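Local coordinates for protein ATP-dependent protease subunit HslV (Trypanosoma brucei brucei, PDB 4HNZ) that degrades substrate proteins as the threonine-type peptidase of a mitochondrial HslVU complex, after its partner HslU has unfolded them and fed them in, at residues S31-R36 and H166-V171; V42-A47 and L95-A100. All coordinates share one frame; numbering follows the deposited sequence.

How the interactions relate
The two contacts illustrate how a sandwich of two antiparallel sheets is put together: interaction 2 pairs strands within one sheet, and interaction 1 joins that sheet to the other. Their centres lie 11 Å apart. Segment 42-47 is the strand next to 35-39, and the backbone of Arg36 and Lys34 probably bonds to that of Ile44 and Phe46, while Leu35 packs on Gly45. Along the chain the order is 31-36, 42-47, 95-100, 166-171, with both segments of interaction 2 falling between those of interaction 1. Lys34, just ahead of strand 35-39, reaches Thr1, the probable nucleophile; that strand borders 42-48, which interaction 2 pairs with 93-98.

Interaction 1: S31-R36 and H166-V171; sequences SACKLR and HWDVEV
Leu35 packs against the backbone and CB of Asp168 in this contact between two sheets. The CD1 methyl of Leu35 lies 3.5 Å from the backbone O of Asp168 and 3.8 Å from its CB. The same methyl meets CG of Glu170 at 4.0 Å, and so bridges two residues that project from one face of strand 167-172. The Glu170 chain bends at chi2 (-71°), and its OE2 forms a salt bridge with Arg37.

Polar contacts gather round the carboxylate of Asp168. A water accepts from the backbone N of Lys34 at 2.7 Å and lies 2.7 Å from Asp168 OD2, within donating distance. Arg18 forms a salt bridge with the same oxygen, and Cys33 SG comes to 3.4 Å from OD2, its thiol turned anti to the backbone N (chi1 -170°).

Within 31-36, the guanidinium of Arg36 folds back on the backbone of its own segment. Its NH1 donates to Cys33 O and Leu35 O, both at 3.0 Å from it, with the two oxygens in the guanidinium plane while NH1 stands above each carbonyl plane. Lys34 points its NZ to Asp17, Gln19 O and Thr1 OG1, which joins this seam of the Ntn-hydrolase sandwich to a probable active site of proteasome type.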
loop_
_atom_site.group_PDB
_atom_site.type_symbol
_atom_site.label_atom_id
_atom_site.label_comp_id
_atom_site.label_asym_id
_atom_site.label_seq_id
_atom_site.Cartn_x
_atom_site.Cartn_y
_atom_site.Cartn_z
ATOM N N SER A 31 13.502 33.464 -8.933
ATOM C CA SER A 31 13.805 34.244 -10.115
ATOM C C SER A 31 14.191 33.364 -11.289
ATOM O O SER A 31 15.051 33.736 -12.060
ATOM C CB SER A 31 14.981 35.153 -9.755
ATOM O OG SER A 31 16.059 34.358 -9.297
ATOM N N ALA A 32 13.594 32.187 -11.417
ATOM C CA ALA A 32 13.886 31.321 -12.572
ATOM C C ALA A 32 13.046 31.702 -13.789
ATOM O O ALA A 32 11.822 31.838 -13.671
ATOM C CB ALA A 32 13.586 29.879 -12.224
ATOM N N CYS A 33 13.640 31.728 -14.982
ATOM C CA CYS A 33 12.899 32.036 -16.172
ATOM C C CYS A 33 12.347 30.743 -16.789
ATOM O O CYS A 33 13.063 29.784 -16.985
ATOM C CB CYS A 33 13.797 32.780 -17.178
ATOM S SG CYS A 33 12.780 33.430 -18.542
ATOM N N LYS A 34 11.073 30.727 -17.128
ATOM C CA LYS A 34 10.456 29.511 -17.631
ATOM C C LYS A 34 9.985 29.669 -19.079
ATOM O O LYS A 34 9.290 28.797 -19.596
ATOM C CB LYS A 34 9.261 29.116 -16.743
ATOM C CG LYS A 34 9.657 28.800 -15.329
ATOM C CD LYS A 34 8.467 28.507 -14.473
ATOM C CE LYS A 34 8.917 28.389 -13.025
ATOM N NZ LYS A 34 7.749 28.318 -12.107
ATOM N N LEU A 35 10.396 30.761 -19.731
ATOM C CA LEU A 35 10.088 31.004 -21.142
ATOM C C LEU A 35 11.353 30.970 -21.955
ATOM O O LEU A 35 12.410 31.332 -21.471
ATOM C CB LEU A 35 9.450 32.363 -21.315
ATOM C CG LEU A 35 8.292 32.664 -20.359
ATOM C CD1 LEU A 35 7.662 33.984 -20.747
ATOM C CD2 LEU A 35 7.250 31.564 -20.393
ATOM N N ARG A 36 11.276 30.506 -23.188
ATOM C CA ARG A 36 12.416 30.580 -24.077
ATOM C C ARG A 36 11.950 31.058 -25.428
ATOM O O ARG A 36 10.840 30.724 -25.883
ATOM C CB ARG A 36 13.085 29.227 -24.217
ATOM C CG ARG A 36 13.761 28.683 -22.975
ATOM C CD ARG A 36 14.987 29.480 -22.537
ATOM N NE ARG A 36 15.632 28.813 -21.382
ATOM C CZ ARG A 36 15.214 28.882 -20.106
ATOM N NH1 ARG A 36 14.157 29.606 -19.751
ATOM N NH2 ARG A 36 15.866 28.220 -19.164
ATOM N N HIS A 166 6.290 36.924 -9.509
ATOM C CA HIS A 166 7.221 37.543 -10.431
ATOM C C HIS A 166 7.055 36.818 -11.772
ATOM O O HIS A 166 7.051 35.596 -11.828
ATOM C CB HIS A 166 8.662 37.439 -9.899
ATOM C CG HIS A 166 8.877 38.073 -8.551
ATOM N ND1 HIS A 166 8.759 39.431 -8.343
ATOM C CD2 HIS A 166 9.250 37.543 -7.356
ATOM C CE1 HIS A 166 9.009 39.709 -7.078
ATOM N NE2 HIS A 166 9.305 38.577 -6.455
ATOM N N TRP A 167 6.818 37.558 -12.849
ATOM C CA TRP A 167 6.435 36.944 -14.139
ATOM C C TRP A 167 7.343 37.398 -15.261
ATOM O O TRP A 167 7.738 38.535 -15.314
ATOM C CB TRP A 167 4.986 37.265 -14.504
ATOM C CG TRP A 167 4.061 37.075 -13.391
ATOM C CD1 TRP A 167 4.009 36.005 -12.540
ATOM C CD2 TRP A 167 3.083 37.993 -12.932
ATOM N NE1 TRP A 167 3.094 36.240 -11.540
ATOM C CE2 TRP A 167 2.504 37.453 -11.773
ATOM C CE3 TRP A 167 2.657 39.224 -13.368
ATOM C CZ2 TRP A 167 1.483 38.093 -11.073
ATOM C CZ3 TRP A 167 1.669 39.885 -12.633
ATOM C CH2 TRP A 167 1.114 39.323 -11.497
ATOM N N ASP A 168 7.649 36.514 -16.171
ATOM C CA ASP A 168 8.246 36.885 -17.441
ATOM C C ASP A 168 7.146 36.938 -18.492
ATOM O O ASP A 168 6.172 36.178 -18.433
ATOM C CB ASP A 168 9.300 35.858 -17.815
ATOM C CG ASP A 168 10.537 35.966 -16.930
ATOM O OD1 ASP A 168 11.179 37.028 -17.000
ATOM O OD2 ASP A 168 10.872 35.008 -16.183
ATOM N N VAL A 169 7.317 37.837 -19.446
ATOM C CA VAL A 169 6.346 38.069 -20.486
ATOM C C VAL A 169 7.016 37.991 -21.861
ATOM O O VAL A 169 8.060 38.592 -22.092
ATOM C CB VAL A 169 5.742 39.457 -20.350
ATOM C CG1 VAL A 169 4.659 39.645 -21.383
ATOM C CG2 VAL A 169 5.157 39.654 -18.952
ATOM N N GLU A 170 6.407 37.258 -22.778
ATOM C CA GLU A 170 6.723 37.376 -24.176
ATOM C C GLU A 170 5.469 37.803 -24.932
ATOM O O GLU A 170 4.364 37.333 -24.652
ATOM C CB GLU A 170 7.232 36.039 -24.721
ATOM C CG GLU A 170 8.629 35.664 -24.252
ATOM C CD GLU A 170 9.746 36.514 -24.862
ATOM O OE1 GLU A 170 10.894 36.361 -24.390
ATOM O OE2 GLU A 170 9.520 37.308 -25.803
ATOM N N VAL A 171 5.679 38.567 -26.004
ATOM C CA VAL A 171 4.608 39.055 -26.861
ATOM C C VAL A 171 4.896 38.709 -28.338
ATOM O O VAL A 171 6.035 38.709 -28.773
ATOM C CB VAL A 171 4.473 40.576 -26.653
ATOM C CG1 VAL A 171 3.248 41.103 -27.361
ATOM C CG2 VAL A 171 4.370 40.891 -25.180
HETATM O O HOH W 1 9.405 32.706 -16.243
#

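Interaction 2: V42-A47 and L95-A100; sequences VVIGFA and LIVCSA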
loop_
_atom_site.group_PDB
_atom_site.type_symbol
_atom_site.label_atom_id
_atom_site.label_comp_id
_atom_site.label_asym_id
_atom_site.label_seq_id
_atom_site.Cartn_x
_atom_site.Cartn_y
_atom_site.Cartn_z
ATOM N N VAL A 42 8.717 32.135 -32.518
ATOM C CA VAL A 42 8.260 31.042 -31.674
ATOM C C VAL A 42 8.823 31.141 -30.257
ATOM O O VAL A 42 10.035 31.260 -30.049
ATOM C CB VAL A 42 8.619 29.667 -32.268
ATOM C CG1 VAL A 42 8.171 28.579 -31.359
ATOM C CG2 VAL A 42 7.985 29.477 -33.630
ATOM N N VAL A 43 7.918 31.126 -29.289
ATOM C CA VAL A 43 8.316 31.157 -27.895
ATOM C C VAL A 43 7.681 29.981 -27.198
ATOM O O VAL A 43 6.667 29.414 -27.632
ATOM C CB VAL A 43 7.920 32.473 -27.198
ATOM C CG1 VAL A 43 8.591 33.649 -27.834
ATOM C CG2 VAL A 43 6.418 32.704 -27.260
ATOM N N ILE A 44 8.323 29.555 -26.139
ATOM C CA ILE A 44 7.884 28.351 -25.445
ATOM C C ILE A 44 8.044 28.505 -23.929
ATOM O O ILE A 44 8.949 29.196 -23.475
ATOM C CB ILE A 44 8.625 27.118 -25.937
ATOM C CG1 ILE A 44 8.229 25.910 -25.108
ATOM C CG2 ILE A 44 10.095 27.286 -25.751
ATOM C CD1 ILE A 44 8.504 24.628 -25.852
ATOM N N GLY A 45 7.049 27.989 -23.193
ATOM C CA GLY A 45 7.019 28.061 -21.788
ATOM C C GLY A 45 6.900 26.670 -21.248
ATOM O O GLY A 45 6.268 25.845 -21.859
ATOM N N PHE A 46 7.491 26.433 -20.066
ATOM C CA PHE A 46 7.583 25.074 -19.498
ATOM C C PHE A 46 7.272 24.969 -18.010
ATOM O O PHE A 46 7.564 25.887 -17.252
ATOM C CB PHE A 46 8.912 24.421 -19.812
ATOM C CG PHE A 46 10.104 25.027 -19.092
ATOM C CD1 PHE A 46 10.493 24.601 -17.819
ATOM C CD2 PHE A 46 10.911 25.979 -19.717
ATOM C CE1 PHE A 46 11.671 25.098 -17.179
ATOM C CE2 PHE A 46 12.045 26.493 -19.060
ATOM C CZ PHE A 46 12.411 26.054 -17.790
ATOM N N ALA A 47 6.541 23.929 -17.666
ATOM C CA ALA A 47 6.493 23.434 -16.330
ATOM C C ALA A 47 7.341 22.176 -16.270
ATOM O O ALA A 47 7.314 21.386 -17.218
ATOM C CB ALA A 47 5.061 23.100 -15.926
ATOM N N LEU A 95 4.548 21.763 -21.823
ATOM C CA LEU A 95 5.037 22.873 -22.698
ATOM C C LEU A 95 3.906 23.583 -23.285
ATOM O O LEU A 95 2.892 22.966 -23.577
ATOM C CB LEU A 95 5.842 22.352 -23.863
ATOM C CG LEU A 95 7.018 21.466 -23.520
ATOM C CD1 LEU A 95 7.651 20.978 -24.803
ATOM C CD2 LEU A 95 8.077 22.156 -22.626
ATOM N N ILE A 96 4.031 24.887 -23.381
ATOM C CA ILE A 96 3.174 25.662 -24.272
ATOM C C ILE A 96 4.075 26.282 -25.310
ATOM O O ILE A 96 5.084 26.917 -24.972
ATOM C CB ILE A 96 2.436 26.780 -23.543
ATOM C CG1 ILE A 96 1.404 26.188 -22.608
ATOM C CG2 ILE A 96 1.700 27.645 -24.549
ATOM C CD1 ILE A 96 0.624 27.216 -21.809
ATOM N N VAL A 97 3.690 26.112 -26.577
ATOM C CA VAL A 97 4.426 26.682 -27.706
ATOM C C VAL A 97 3.531 27.707 -28.367
ATOM O O VAL A 97 2.446 27.346 -28.809
ATOM C CB VAL A 97 4.722 25.651 -28.817
ATOM C CG1 VAL A 97 5.934 26.085 -29.650
ATOM C CG2 VAL A 97 4.949 24.292 -28.261
ATOM N N CYS A 98 4.058 28.911 -28.587
ATOM C CA CYS A 98 3.376 29.960 -29.315
ATOM C C CYS A 98 4.082 30.502 -30.518
ATOM O O CYS A 98 5.276 30.758 -30.503
ATOM C CB CYS A 98 3.251 31.195 -28.438
ATOM S SG CYS A 98 2.091 30.960 -27.145
ATOM N N SER A 99 3.290 30.681 -31.564
ATOM C CA SER A 99 3.629 31.567 -32.640
ATOM C C SER A 99 2.522 32.608 -32.685
ATOM O O SER A 99 1.556 32.560 -31.916
ATOM C CB SER A 99 3.719 30.823 -33.958
ATOM O OG SER A 99 2.449 30.371 -34.329
ATOM N N ALA A 100 2.659 33.544 -33.621
ATOM C CA ALA A 100 1.629 34.554 -33.833
ATOM C C ALA A 100 0.341 33.862 -34.262
ATOM O O ALA A 100 -0.728 34.201 -33.759
ATOM C CB ALA A 100 2.073 35.575 -34.858
#
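Val43 and Cys98 begin a regular antiparallel ladder between strands 42-48 and 93-98, whose short segments run at 168° to each other with axes 4.7 Å apart. Each hydrogen-bonded pair is closed by two bonds. Val43 N gives to Cys98 O and Cys98 N returns one to Val43 O, the latter at 2.8 Å and almost straight (178°). Gly45 and Ile96 repeat the pattern, Gly45 N lying 2.9 Å from Ile96 O. Between these rungs the CA hydrogens of Ile44 and Val97 approach Ile96 O and Val43 O; past the second, that of Leu95 approaches Gly45 O.

Side-chain contacts are most numerous on the face that bears Ile44, Phe46, Leu95 and Val97. Ile44 and Leu95 cross obliquely, with CD1 of each 3.9 Å from CD1 of the other, and CD2 of Leu95 presses to 3.7 Å on CB of Phe46. With its CG set between the backbone N and carbonyl carbon (chi1 70°), the Phe46 ring is carried away from strand 93-98 toward Ala53 and Met57 of helix 50-66. Beside Val97, CG1 of Val42 comes to 3.8 Å from CG1 of Val97. Helix 71-84 adds Leu78 against Leu95 and Leu71 against Val97.

The other face is more sparsely filled across the pair: Val43 CG2 rests 3.7 Å from Cys98 CB, whereas Gly45 offers Ile96 no side chain. Near the C-terminal end of 95-100 the contact thins: Ser99 OG bonds to the N of Glu102, and the partly exposed Ala100 lies beyond the pairing.

Backbone polarity is thus spent inside the sheet, and the side chains of Ile44, Phe46, Leu95 and Val97, which meet the two helices, are apolar, consistent with a buried core held mainly by apolar packing.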